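Local coordinates for protein positive phenol-degradative gene regulator (Ralstonia sp. E2, PDB 5FRY) that senses phenols through this N-terminal sensory domain and activates transcription of phenol-degradation genes, probably as an ATP-dependent enhancer-binding protein, at residues A[49-54]-A[150-155]; A[35-40]-A[75-80]; A[160-165]-A[170-175]; A[115-118]-A[123-126]. All coordinates share one frame; numbering follows the deposited sequence.

Contact 1 (A[49-54]-A[150-155]); sequences ALRKEL and VCWMQI. With ZN (zinc ion), chain C.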
loop_
_atom_site.group_PDB
_atom_site.type_symbol
_atom_site.label_atom_id
_atom_site.label_comp_id
_atom_site.label_asym_id
_atom_site.label_seq_id
_atom_site.Cartn_x
_atom_site.Cartn_y
_atom_site.Cartn_z
ATOM N N ALA A 49 2.936 -1.897 -10.402
ATOM C CA ALA A 49 4.014 -1.172 -11.083
ATOM C C ALA A 49 5.352 -1.397 -10.378
ATOM O O ALA A 49 6.341 -1.791 -11.007
ATOM C CB ALA A 49 3.696 0.315 -11.158
ATOM N N LEU A 50 5.389 -1.165 -9.067
ATOM C CA LEU A 50 6.617 -1.387 -8.313
ATOM C C LEU A 50 7.061 -2.849 -8.368
ATOM O O LEU A 50 8.248 -3.124 -8.406
ATOM C CB LEU A 50 6.456 -0.965 -6.851
ATOM C CG LEU A 50 7.609 -1.349 -5.927
ATOM C CD1 LEU A 50 8.882 -0.548 -6.210
ATOM C CD2 LEU A 50 7.191 -1.203 -4.462
ATOM N N ARG A 51 6.105 -3.772 -8.374
ATOM C CA ARG A 51 6.420 -5.202 -8.442
ATOM C C ARG A 51 7.135 -5.551 -9.737
ATOM O O ARG A 51 8.084 -6.335 -9.749
ATOM C CB ARG A 51 5.161 -6.060 -8.340
ATOM C CG ARG A 51 5.461 -7.532 -8.618
ATOM C CD ARG A 51 4.225 -8.389 -8.623
ATOM N NE ARG A 51 3.733 -8.565 -7.269
ATOM C CZ ARG A 51 3.474 -9.732 -6.701
ATOM N NH1 ARG A 51 3.647 -10.881 -7.361
ATOM N NH2 ARG A 51 3.028 -9.743 -5.456
ATOM N N LYS A 52 6.639 -4.974 -10.826
ATOM C CA LYS A 52 7.221 -5.161 -12.141
ATOM C C LYS A 52 8.659 -4.666 -12.213
ATOM O O LYS A 52 9.536 -5.358 -12.730
ATOM C CB LYS A 52 6.382 -4.443 -13.186
ATOM C CG LYS A 52 6.973 -4.549 -14.569
ATOM C CD LYS A 52 5.916 -4.931 -15.573
ATOM C CE LYS A 52 6.499 -5.001 -16.970
ATOM N NZ LYS A 52 5.444 -4.693 -17.983
ATOM N N GLU A 53 8.904 -3.465 -11.693
ATOM C CA GLU A 53 10.255 -2.920 -11.658
ATOM C C GLU A 53 11.190 -3.733 -10.768
ATOM O O GLU A 53 12.361 -3.911 -11.102
ATOM C CB GLU A 53 10.236 -1.461 -11.188
ATOM C CG GLU A 53 9.565 -0.500 -12.168
ATOM C CD GLU A 53 10.082 0.919 -12.033
ATOM O OE1 GLU A 53 11.321 1.101 -11.999
ATOM O OE2 GLU A 53 9.258 1.859 -11.950
ATOM N N LEU A 54 10.687 -4.222 -9.637
ATOM C CA LEU A 54 11.522 -5.017 -8.746
ATOM C C LEU A 54 11.880 -6.369 -9.358
ATOM O O LEU A 54 12.988 -6.859 -9.161
ATOM C CB LEU A 54 10.844 -5.221 -7.387
ATOM C CG LEU A 54 10.803 -3.985 -6.494
ATOM C CD1 LEU A 54 10.269 -4.354 -5.138
ATOM C CD2 LEU A 54 12.174 -3.327 -6.372
ATOM N N VAL A 150 2.064 -16.927 -6.762
ATOM C CA VAL A 150 2.479 -15.532 -6.838
ATOM C C VAL A 150 1.926 -14.631 -5.722
ATOM O O VAL A 150 2.313 -13.469 -5.636
ATOM C CB VAL A 150 2.051 -14.903 -8.204
ATOM C CG1 VAL A 150 2.735 -15.607 -9.361
ATOM C CG2 VAL A 150 0.553 -14.970 -8.364
ATOM N N CYS A 151 1.019 -15.126 -4.881
ATOM C CA CYS A 151 0.480 -14.267 -3.810
ATOM C C CYS A 151 1.434 -14.146 -2.605
ATOM O O CYS A 151 1.093 -14.502 -1.480
ATOM C CB CYS A 151 -0.899 -14.773 -3.379
ATOM S SG CYS A 151 -2.064 -14.740 -4.767
ATOM N N TRP A 152 2.609 -13.575 -2.870
ATOM C CA TRP A 152 3.723 -13.456 -1.944
ATOM C C TRP A 152 3.465 -12.680 -0.640
ATOM O O TRP A 152 3.754 -13.196 0.454
ATOM C CB TRP A 152 4.914 -12.810 -2.670
ATOM C CG TRP A 152 5.272 -13.509 -3.953
ATOM C CD1 TRP A 152 5.060 -14.828 -4.261
ATOM C CD2 TRP A 152 5.886 -12.921 -5.110
ATOM N NE1 TRP A 152 5.519 -15.097 -5.529
ATOM C CE2 TRP A 152 6.025 -13.944 -6.072
ATOM C CE3 TRP A 152 6.332 -11.633 -5.423
ATOM C CZ2 TRP A 152 6.594 -13.711 -7.327
ATOM C CZ3 TRP A 152 6.896 -11.407 -6.670
ATOM C CH2 TRP A 152 7.024 -12.440 -7.603
ATOM N N MET A 153 2.975 -11.444 -0.757
ATOM C CA MET A 153 2.622 -10.622 0.401
ATOM C C MET A 153 1.457 -11.218 1.151
ATOM O O MET A 153 1.390 -11.071 2.377
ATOM C CB MET A 153 2.272 -9.189 -0.016
ATOM C CG MET A 153 2.265 -8.148 1.103
ATOM S SD MET A 153 1.657 -6.560 0.437
ATOM C CE MET A 153 2.059 -6.768 -1.260
ATOM N N GLN A 154 0.522 -11.854 0.439
ATOM C CA GLN A 154 -0.604 -12.481 1.115
ATOM C C GLN A 154 -0.117 -13.628 1.972
ATOM O O GLN A 154 -0.592 -13.810 3.090
ATOM C CB GLN A 154 -1.638 -12.984 0.129
ATOM C CG GLN A 154 -2.442 -11.828 -0.470
ATOM C CD GLN A 154 -3.331 -12.261 -1.591
ATOM O OE1 GLN A 154 -3.723 -11.440 -2.423
ATOM N NE2 GLN A 154 -3.689 -13.550 -1.615
ATOM N N ILE A 155 0.817 -14.402 1.432
ATOM C CA ILE A 155 1.427 -15.521 2.185
ATOM C C ILE A 155 2.259 -15.052 3.378
ATOM O O ILE A 155 2.127 -15.582 4.484
ATOM C CB ILE A 155 2.330 -16.384 1.274
ATOM C CG1 ILE A 155 1.472 -17.281 0.384
ATOM C CG2 ILE A 155 3.313 -17.195 2.114
ATOM C CD1 ILE A 155 0.671 -18.303 1.159
HETATM ZN ZN ZN C . -2.496 -16.881 -5.077
#

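Contact 2 (A[35-40]-A[75-80]); sequences GEQRMI and GVRDAE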
loop_
_atom_site.group_PDB
_atom_site.type_symbol
_atom_site.label_atom_id
_atom_site.label_comp_id
_atom_site.label_asym_id
_atom_site.label_seq_id
_atom_site.Cartn_x
_atom_site.Cartn_y
_atom_site.Cartn_z
ATOM N N GLY A 35 -6.521 -0.182 14.609
ATOM C CA GLY A 35 -5.991 -0.345 15.950
ATOM C C GLY A 35 -5.003 0.786 16.154
ATOM O O GLY A 35 -5.341 1.935 15.930
ATOM N N GLU A 36 -3.761 0.477 16.507
ATOM C CA GLU A 36 -2.786 1.549 16.706
ATOM C C GLU A 36 -1.683 1.528 15.645
ATOM O O GLU A 36 -0.517 1.805 15.934
ATOM C CB GLU A 36 -2.200 1.452 18.111
ATOM C CG GLU A 36 -3.195 0.888 19.112
ATOM C CD GLU A 36 -4.191 1.898 19.698
ATOM O OE1 GLU A 36 -4.178 3.109 19.373
ATOM O OE2 GLU A 36 -5.021 1.452 20.524
ATOM N N GLN A 37 -2.065 1.164 14.426
ATOM C CA GLN A 37 -1.179 1.223 13.272
ATOM C C GLN A 37 -1.792 2.150 12.241
ATOM O O GLN A 37 -2.970 2.023 11.884
ATOM C CB GLN A 37 -0.964 -0.154 12.654
ATOM C CG GLN A 37 -0.136 -1.105 13.491
ATOM C CD GLN A 37 1.235 -0.550 13.859
ATOM O OE1 GLN A 37 1.865 0.155 13.082
ATOM N NE2 GLN A 37 1.690 -0.862 15.068
ATOM N N ARG A 38 -0.978 3.067 11.750
ATOM C CA ARG A 38 -1.436 3.980 10.725
ATOM C C ARG A 38 -1.443 3.220 9.409
ATOM O O ARG A 38 -0.554 2.402 9.157
ATOM C CB ARG A 38 -0.546 5.213 10.665
ATOM C CG ARG A 38 -1.123 6.345 9.851
ATOM C CD ARG A 38 -0.099 7.447 9.575
ATOM N NE ARG A 38 -0.641 8.372 8.593
ATOM C CZ ARG A 38 -0.157 9.573 8.314
ATOM N NH1 ARG A 38 0.925 10.037 8.944
ATOM N NH2 ARG A 38 -0.765 10.316 7.395
ATOM N N MET A 39 -2.474 3.452 8.606
ATOM C CA MET A 39 -2.635 2.793 7.302
ATOM C C MET A 39 -2.695 3.821 6.163
ATOM O O MET A 39 -3.044 4.983 6.372
ATOM C CB MET A 39 -3.916 1.949 7.268
ATOM C CG MET A 39 -4.173 1.085 8.524
ATOM S SD MET A 39 -3.015 -0.271 8.699
ATOM C CE MET A 39 -3.710 -1.377 7.480
ATOM N N ILE A 40 -2.384 3.383 4.949
ATOM C CA ILE A 40 -2.781 4.150 3.770
ATOM C C ILE A 40 -3.610 3.286 2.852
ATOM O O ILE A 40 -3.525 2.042 2.910
ATOM C CB ILE A 40 -1.592 4.713 2.950
ATOM C CG1 ILE A 40 -0.662 3.597 2.475
ATOM C CG2 ILE A 40 -0.809 5.737 3.765
ATOM C CD1 ILE A 40 0.320 4.106 1.457
ATOM N N GLY A 75 1.173 -8.832 8.909
ATOM C CA GLY A 75 0.463 -9.855 9.682
ATOM C C GLY A 75 0.832 -9.814 11.164
ATOM O O GLY A 75 -0.019 -9.998 12.025
ATOM N N VAL A 76 2.094 -9.548 11.437
ATOM C CA VAL A 76 2.575 -9.372 12.808
ATOM C C VAL A 76 1.914 -8.181 13.501
ATOM O O VAL A 76 1.571 -8.262 14.679
ATOM C CB VAL A 76 4.113 -9.212 12.874
ATOM C CG1 VAL A 76 4.560 -8.772 14.315
ATOM C CG2 VAL A 76 4.790 -10.546 12.497
ATOM N N ARG A 77 1.763 -7.060 12.803
ATOM C CA ARG A 77 1.124 -5.920 13.436
ATOM C C ARG A 77 -0.358 -6.185 13.725
ATOM O O ARG A 77 -0.886 -5.710 14.734
ATOM C CB ARG A 77 1.264 -4.655 12.585
ATOM C CG ARG A 77 2.690 -4.155 12.431
ATOM C CD ARG A 77 3.403 -4.011 13.762
ATOM N NE ARG A 77 4.532 -3.086 13.620
ATOM C CZ ARG A 77 5.251 -2.604 14.629
ATOM N NH1 ARG A 77 4.975 -2.952 15.882
ATOM N NH2 ARG A 77 6.252 -1.768 14.378
ATOM N N ASP A 78 -1.035 -6.928 12.847
ATOM C CA ASP A 78 -2.460 -7.217 13.025
ATOM C C ASP A 78 -2.687 -8.246 14.148
ATOM O O ASP A 78 -3.694 -8.173 14.877
ATOM C CB ASP A 78 -3.082 -7.700 11.696
ATOM C CG ASP A 78 -3.299 -6.563 10.713
ATOM O OD1 ASP A 78 -3.081 -5.390 11.088
ATOM O OD2 ASP A 78 -3.690 -6.830 9.569
ATOM N N ALA A 79 -1.735 -9.166 14.337
ATOM C CA ALA A 79 -1.816 -10.105 15.451
ATOM C C ALA A 79 -1.683 -9.374 16.795
ATOM O O ALA A 79 -2.248 -9.807 17.784
ATOM C CB ALA A 79 -0.753 -11.167 15.354
ATOM N N GLU A 80 -0.961 -8.259 16.810
ATOM C CA GLU A 80 -0.861 -7.447 18.026
ATOM C C GLU A 80 -2.200 -6.818 18.343
ATOM O O GLU A 80 -2.572 -6.697 19.516
ATOM C CB GLU A 80 0.199 -6.350 17.886
ATOM C CG GLU A 80 1.610 -6.881 17.759
ATOM C CD GLU A 80 2.607 -5.798 17.389
ATOM O OE1 GLU A 80 2.198 -4.616 17.253
ATOM O OE2 GLU A 80 3.802 -6.127 17.225
#

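Contact 3 (A[160-165]-A[170-175]); sequences GYTSAL and ILYREL. With ZN (zinc ion), chain C; ERH (3,4-dimethylphenol), chain D.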
loop_
_atom_site.group_PDB
_atom_site.type_symbol
_atom_site.label_atom_id
_atom_site.label_comp_id
_atom_site.label_asym_id
_atom_site.label_seq_id
_atom_site.Cartn_x
_atom_site.Cartn_y
_atom_site.Cartn_z
ATOM N N GLY A 160 3.173 -14.431 9.171
ATOM C CA GLY A 160 3.559 -13.472 10.194
ATOM C C GLY A 160 2.536 -13.411 11.300
ATOM O O GLY A 160 2.888 -13.488 12.476
ATOM N N TYR A 161 1.274 -13.315 10.910
ATOM C CA TYR A 161 0.157 -13.250 11.843
ATOM C C TYR A 161 0.073 -14.519 12.674
ATOM O O TYR A 161 0.035 -14.455 13.890
ATOM C CB TYR A 161 -1.162 -13.033 11.096
ATOM C CG TYR A 161 -2.374 -12.992 12.014
ATOM C CD1 TYR A 161 -2.954 -14.169 12.493
ATOM C CD2 TYR A 161 -2.925 -11.782 12.412
ATOM C CE1 TYR A 161 -4.048 -14.136 13.350
ATOM C CE2 TYR A 161 -4.024 -11.742 13.250
ATOM C CZ TYR A 161 -4.583 -12.921 13.712
ATOM O OH TYR A 161 -5.678 -12.865 14.544
ATOM N N THR A 162 0.048 -15.674 12.008
ATOM C CA THR A 162 -0.106 -16.937 12.729
ATOM C C THR A 162 1.082 -17.157 13.631
ATOM O O THR A 162 0.945 -17.589 14.779
ATOM C CB THR A 162 -0.242 -18.116 11.768
ATOM O OG1 THR A 162 -1.211 -17.784 10.758
ATOM C CG2 THR A 162 -0.656 -19.409 12.537
ATOM N N SER A 163 2.262 -16.882 13.108
ATOM C CA SER A 163 3.478 -17.015 13.911
ATOM C C SER A 163 3.450 -16.142 15.157
ATOM O O SER A 163 3.830 -16.603 16.226
ATOM C CB SER A 163 4.712 -16.694 13.081
ATOM O OG SER A 163 4.914 -17.705 12.111
ATOM N N ALA A 164 2.994 -14.896 15.039
ATOM C CA ALA A 164 3.018 -14.003 16.200
ATOM C C ALA A 164 1.992 -14.452 17.233
ATOM O O ALA A 164 2.230 -14.414 18.454
ATOM C CB ALA A 164 2.770 -12.569 15.756
ATOM N N LEU A 165 0.871 -14.937 16.727
ATOM C CA LEU A 165 -0.201 -15.457 17.542
ATOM C C LEU A 165 0.260 -16.717 18.290
ATOM O O LEU A 165 -0.061 -16.877 19.462
ATOM C CB LEU A 165 -1.430 -15.755 16.665
ATOM C CG LEU A 165 -2.568 -16.529 17.335
ATOM C CD1 LEU A 165 -3.233 -15.694 18.415
ATOM C CD2 LEU A 165 -3.599 -16.975 16.295
ATOM N N ILE A 170 5.284 -20.404 12.075
ATOM C CA ILE A 170 4.324 -21.217 11.347
ATOM C C ILE A 170 4.329 -20.733 9.906
ATOM O O ILE A 170 3.840 -19.643 9.647
ATOM C CB ILE A 170 2.894 -21.105 11.930
ATOM C CG1 ILE A 170 2.857 -21.480 13.417
ATOM C CG2 ILE A 170 1.944 -22.009 11.173
ATOM C CD1 ILE A 170 2.823 -22.975 13.678
ATOM N N LEU A 171 4.882 -21.527 8.982
ATOM C CA LEU A 171 4.960 -21.138 7.573
ATOM C C LEU A 171 3.739 -21.570 6.763
ATOM O O LEU A 171 3.111 -22.593 7.054
ATOM C CB LEU A 171 6.227 -21.713 6.928
ATOM C CG LEU A 171 7.551 -21.474 7.664
ATOM C CD1 LEU A 171 8.653 -22.325 7.057
ATOM C CD2 LEU A 171 7.958 -20.020 7.624
ATOM N N TYR A 172 3.416 -20.781 5.737
ATOM C CA TYR A 172 2.352 -21.121 4.800
ATOM C C TYR A 172 2.883 -21.310 3.394
ATOM O O TYR A 172 3.859 -20.677 2.979
ATOM C CB TYR A 172 1.273 -20.039 4.770
ATOM C CG TYR A 172 0.387 -19.988 5.982
ATOM C CD1 TYR A 172 0.847 -19.452 7.180
ATOM C CD2 TYR A 172 -0.919 -20.428 5.923
ATOM C CE1 TYR A 172 0.026 -19.383 8.288
ATOM C CE2 TYR A 172 -1.735 -20.359 7.015
ATOM C CZ TYR A 172 -1.262 -19.829 8.198
ATOM O OH TYR A 172 -2.098 -19.769 9.293
ATOM N N ARG A 173 2.216 -22.168 2.641
ATOM C CA ARG A 173 2.485 -22.252 1.221
ATOM C C ARG A 173 1.176 -22.250 0.451
ATOM O O ARG A 173 0.140 -22.710 0.948
ATOM C CB ARG A 173 3.313 -23.500 0.907
ATOM C CG ARG A 173 4.354 -23.265 -0.173
ATOM C CD ARG A 173 5.256 -24.472 -0.349
ATOM N NE ARG A 173 6.364 -24.455 0.594
ATOM C CZ ARG A 173 7.099 -25.520 0.890
ATOM N NH1 ARG A 173 6.835 -26.692 0.322
ATOM N NH2 ARG A 173 8.090 -25.415 1.766
ATOM N N GLU A 174 1.208 -21.699 -0.756
ATOM C CA GLU A 174 0.044 -21.730 -1.627
ATOM C C GLU A 174 -0.025 -23.051 -2.358
ATOM O O GLU A 174 0.871 -23.356 -3.136
ATOM C CB GLU A 174 0.098 -20.588 -2.639
ATOM C CG GLU A 174 -0.358 -19.253 -2.107
ATOM C CD GLU A 174 -0.660 -18.288 -3.229
ATOM O OE1 GLU A 174 0.286 -17.673 -3.743
ATOM O OE2 GLU A 174 -1.834 -18.153 -3.621
ATOM N N LEU A 175 -1.080 -23.823 -2.129
ATOM C CA LEU A 175 -1.228 -25.115 -2.819
ATOM C C LEU A 175 -1.805 -24.921 -4.227
ATOM O O LEU A 175 -1.509 -25.687 -5.152
ATOM C CB LEU A 175 -2.115 -26.059 -2.013
ATOM C CG LEU A 175 -1.622 -26.379 -0.590
ATOM C CD1 LEU A 175 -2.349 -27.595 -0.025
ATOM C CD2 LEU A 175 -0.120 -26.556 -0.529
HETATM ZN ZN ZN C . -2.496 -16.881 -5.077
HETATM O O01 ERH D . -5.070 -14.225 4.765
HETATM C C02 ERH D . -5.011 -17.363 6.869
HETATM C C03 ERH D . -3.890 -15.515 8.080
HETATM C C04 ERH D . -4.366 -16.947 7.976
HETATM C C05 ERH D . -5.262 -16.399 5.730
HETATM C C06 ERH D . -4.112 -14.655 7.067
HETATM C C07 ERH D . -4.837 -15.123 5.824
HETATM C C08 ERH D . -5.488 -18.796 6.764
HETATM C C09 ERH D . -3.164 -15.047 9.323
#

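Contact 4 (A[115-118]-A[123-126]); sequences VDIN and VYHG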
loop_
_atom_site.group_PDB
_atom_site.type_symbol
_atom_site.label_atom_id
_atom_site.label_comp_id
_atom_site.label_asym_id
_atom_site.label_seq_id
_atom_site.Cartn_x
_atom_site.Cartn_y
_atom_site.Cartn_z
ATOM N N VAL A 115 -9.157 -25.904 10.363
ATOM C CA VAL A 115 -8.095 -25.341 11.192
ATOM C C VAL A 115 -8.057 -25.975 12.576
ATOM O O VAL A 115 -9.016 -25.877 13.340
ATOM C CB VAL A 115 -8.245 -23.811 11.359
ATOM C CG1 VAL A 115 -6.952 -23.207 11.896
ATOM C CG2 VAL A 115 -8.611 -23.173 10.047
ATOM N N ASP A 116 -6.939 -26.629 12.884
ATOM C CA ASP A 116 -6.686 -27.165 14.220
ATOM C C ASP A 116 -5.638 -26.300 14.881
ATOM O O ASP A 116 -4.534 -26.156 14.357
ATOM C CB ASP A 116 -6.198 -28.618 14.164
ATOM C CG ASP A 116 -7.322 -29.617 13.949
ATOM O OD1 ASP A 116 -8.477 -29.329 14.342
ATOM O OD2 ASP A 116 -7.036 -30.703 13.396
ATOM N N ILE A 117 -5.976 -25.706 16.019
ATOM C CA ILE A 117 -5.045 -24.809 16.680
ATOM C C ILE A 117 -5.156 -24.911 18.204
ATOM O O ILE A 117 -6.251 -24.854 18.762
ATOM C CB ILE A 117 -5.262 -23.335 16.214
ATOM C CG1 ILE A 117 -4.148 -22.423 16.735
ATOM C CG2 ILE A 117 -6.641 -22.827 16.608
ATOM C CD1 ILE A 117 -4.467 -20.944 16.687
ATOM N N ASN A 118 -4.013 -25.138 18.850
ATOM C CA ASN A 118 -3.868 -24.933 20.290
ATOM C C ASN A 118 -2.577 -24.185 20.565
ATOM O O ASN A 118 -1.482 -24.700 20.300
ATOM C CB ASN A 118 -3.875 -26.253 21.065
ATOM C CG ASN A 118 -4.011 -26.034 22.574
ATOM O OD1 ASN A 118 -3.063 -25.621 23.246
ATOM N ND2 ASN A 118 -5.204 -26.283 23.103
ATOM N N VAL A 123 0.403 -26.548 18.746
ATOM C CA VAL A 123 -0.192 -27.261 17.625
ATOM C C VAL A 123 -0.858 -26.310 16.641
ATOM O O VAL A 123 -1.664 -25.477 17.036
ATOM C CB VAL A 123 -1.268 -28.254 18.070
ATOM C CG1 VAL A 123 -1.640 -29.158 16.909
ATOM C CG2 VAL A 123 -0.798 -29.060 19.235
ATOM N N TYR A 124 -0.553 -26.459 15.361
ATOM C CA TYR A 124 -1.313 -25.696 14.365
ATOM C C TYR A 124 -1.352 -26.410 13.042
ATOM O O TYR A 124 -0.311 -26.757 12.471
ATOM C CB TYR A 124 -0.744 -24.284 14.154
ATOM C CG TYR A 124 -1.612 -23.487 13.189
ATOM C CD1 TYR A 124 -2.769 -22.850 13.634
ATOM C CD2 TYR A 124 -1.299 -23.410 11.838
ATOM C CE1 TYR A 124 -3.585 -22.149 12.772
ATOM C CE2 TYR A 124 -2.115 -22.698 10.957
ATOM C CZ TYR A 124 -3.252 -22.068 11.435
ATOM O OH TYR A 124 -4.071 -21.363 10.580
ATOM N N HIS A 125 -2.554 -26.644 12.557
ATOM C CA HIS A 125 -2.716 -27.121 11.198
ATOM C C HIS A 125 -3.866 -26.369 10.566
ATOM O O HIS A 125 -5.000 -26.423 11.054
ATOM C CB HIS A 125 -2.956 -28.629 11.164
ATOM C CG HIS A 125 -2.830 -29.219 9.791
ATOM N ND1 HIS A 125 -1.645 -29.748 9.322
ATOM C CD2 HIS A 125 -3.726 -29.346 8.796
ATOM C CE1 HIS A 125 -1.829 -30.192 8.090
ATOM N NE2 HIS A 125 -3.079 -29.965 7.742
ATOM N N GLY A 126 -3.572 -25.646 9.492
ATOM C CA GLY A 126 -4.563 -24.766 8.909
ATOM C C GLY A 126 -4.594 -24.722 7.401
ATOM O O GLY A 126 -3.544 -24.717 6.737
#

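Contact 1 (A[49-54]-A[150-155])
Arg51 and Trp152 carry the contact between helix 44-58 and the start of helix 152-166. Within segment 49-54 the dimer interface takes up several residues, all meeting the second subunit: Leu50 packs on Met70, Glu53 makes a salt bridge with Arg69 and Leu54 packs on its own copy. Between them Arg51 turns inward: it runs out from the helix with CG trans to N (chi1 172°), bends at chi3 and lays its guanidinium flat on the indole. The two planes are 10° apart and the group centres 4.2 Å apart, an off-centre cation-pi stack in which NH1 hovers 3.4 Å from CZ3 of Trp152. At the guanidinium edge, NH1 also reaches Val150 O at 3.4 Å, a weak but fairly straight bond (162°). The stronger polar partner is Glu135, which forms a salt bridge with NH2, while Phe67 adds a second cation-pi contact. Across the contact, Trp152 NE1 is tied to Pro149 O, and Cys151, the N-cap residue, binds the zinc ion through SG at 2.2 Å. The buried arginine charge is probably balanced by Glu135 and further stabilised by the faces of Trp152 and Phe67.

Contact 2 (A[35-40]-A[75-80])
The guanidinium of Arg77 has NE2 of Gln37 over one face and the carboxylate of Glu80 at its edge. NE2 sits 3.6 Å above the guanidinium plane, displaced toward the rim; the amide and guanidinium planes are 21° apart, but the overlap is slight and there is no hydrogen bond. In fold terms, the start of strand 37-43, which is outermost within this chain in the small antiparallel sheet formed with 23-26 and 31-34, rests here on helix 60-84. Glu80 lies in the plane of the guanidinium, one helical turn on from Arg77, and its OE1 makes a long salt bridge of 3.5 Å with Arg77 NH1. That pairing probably steadies the guanidinium. Gln37 folds at chi2 (-56°), and this bend brings its amide across the arginine chain at about a right angle. Beside it, Arg38 forms a salt bridge with Asp132 of the second subunit, and Met39 and Ile40 pair with a strand of that subunit, extending the sheet over the interface. Asp78, on the helix, bonds to Tyr157, a residue of the phenol pocket. The contact itself lies near the surface and joins the amide end and CG of Gln37 to the aliphatic part of Arg77, with Gln37 NE2 3.8 Å from Arg77 CD and Gln37 CG 3.9 Å from Arg77 CB.

Contact 3 (A[160-165]-A[170-175])
The hydroxyls of Thr162 and Tyr172 meet beside the bound 3,4-dimethylphenol, OG1 and OH 2.6 Å apart in a short hydrogen bond. OG1 approaches near the plane of the tyrosine ring, at its edge, and both residues line the pocket with Tyr161: the ligand methyl C09 lies 3.3 Å from Tyr161 CD1 and 3.7 Å from Thr162 OG1. The threonine rotamer (chi1 -48°) turns OG1 toward the tyrosine and leaves CG2 to pack on Ile170 CG2 at 3.9 Å. Next along the helix, Ser163 OG accepts the backbone N-H of Ile170 at 2.7 Å, almost perfectly straight (177°), and so ties the start of the strand to the helix. In the second shell, Ala158 O and Thr159 O bond to the hydroxyls of Thr162 and Ser163, and Tyr172 OH also bonds to Tyr124 OH. Farther down the strand, Glu174 OE2 binds the zinc ion at 2.0 Å, linking pocket and metal site by one strand. Helix 160-165 and strand 170-174 run nearly antiparallel (159°); the strand lies at the edge of the four-stranded sheet beside 185-191, while Tyr161 packs on helix 60-84.

Contact 4 (A[115-118]-A[123-126])
Strands 115-118 and 123-126 run antiparallel, their axes 4.6 Å apart at closest approach, with Asp116-His125 and Asn118-Val123 as hydrogen-bonded pairs, the former joined by two bonds of 2.7 Å (Asp116 N to His125 O and His125 N to Asp116 O), and Val115-Gly126 and Ile117-Tyr124 as non-hydrogen-bonded ones.

On the inward face, Tyr124 is the main side chain. With its ring swung out trans to the backbone N (chi1 -176°), it leans over the partner strand, where CG1 of Ile117 meets the ring edge in its plane, 3.4 Å from CD1. Val115, the diagonal neighbour, comes obliquely, its CG1 3.6 Å from Tyr124 CE1. The ring ends above Gly126, where no side chain stands, with Tyr124 OH 3.8 Å from Gly126 CA; that hydroxyl bonds to Tyr172 OH. Leu95 of helix 91-95 packs against Val115, Ile117 and Tyr124, and Thr162 of helix 152-166 also touches the tyrosine.

The other face, with Asp116, Asn118, Val123 and His125, is more polar and more exposed, and cross-strand neighbours there meet through little more than their CB atoms. Toward the turn the pairing slackens, the bond from Val123 N to Asn118 O being 3.1 Å long and bent to 142°. Together these features mark the end of a beta hairpin, strands 109-118 and 123-131 of the four-stranded sheet, with Tyr124 forming a second layer behind the phenol pocket.

How the contacts relate
Contacts 1 and 3 are buried and share helix 152-166 as well as the zinc ion; a further link between them is Glu174 OE1 of contact 3, which probably accepts the N-H of Cys151 from contact 1. Contact 4 is partly buried and belongs to the same sheet as strand 170-176, and contacts 3 and 4 meet through their tyrosines. Contact 2 is a surface contact that reaches contact 3 only through packing of helix 60-84 on Tyr161 and its neighbours; like contact 1, it borders the second subunit. Chemistry follows place: a buried arginine stacked on tryptophan in 1, loose polar groups in 2, pocket hydroxyls in 3, and strand pairing in 4.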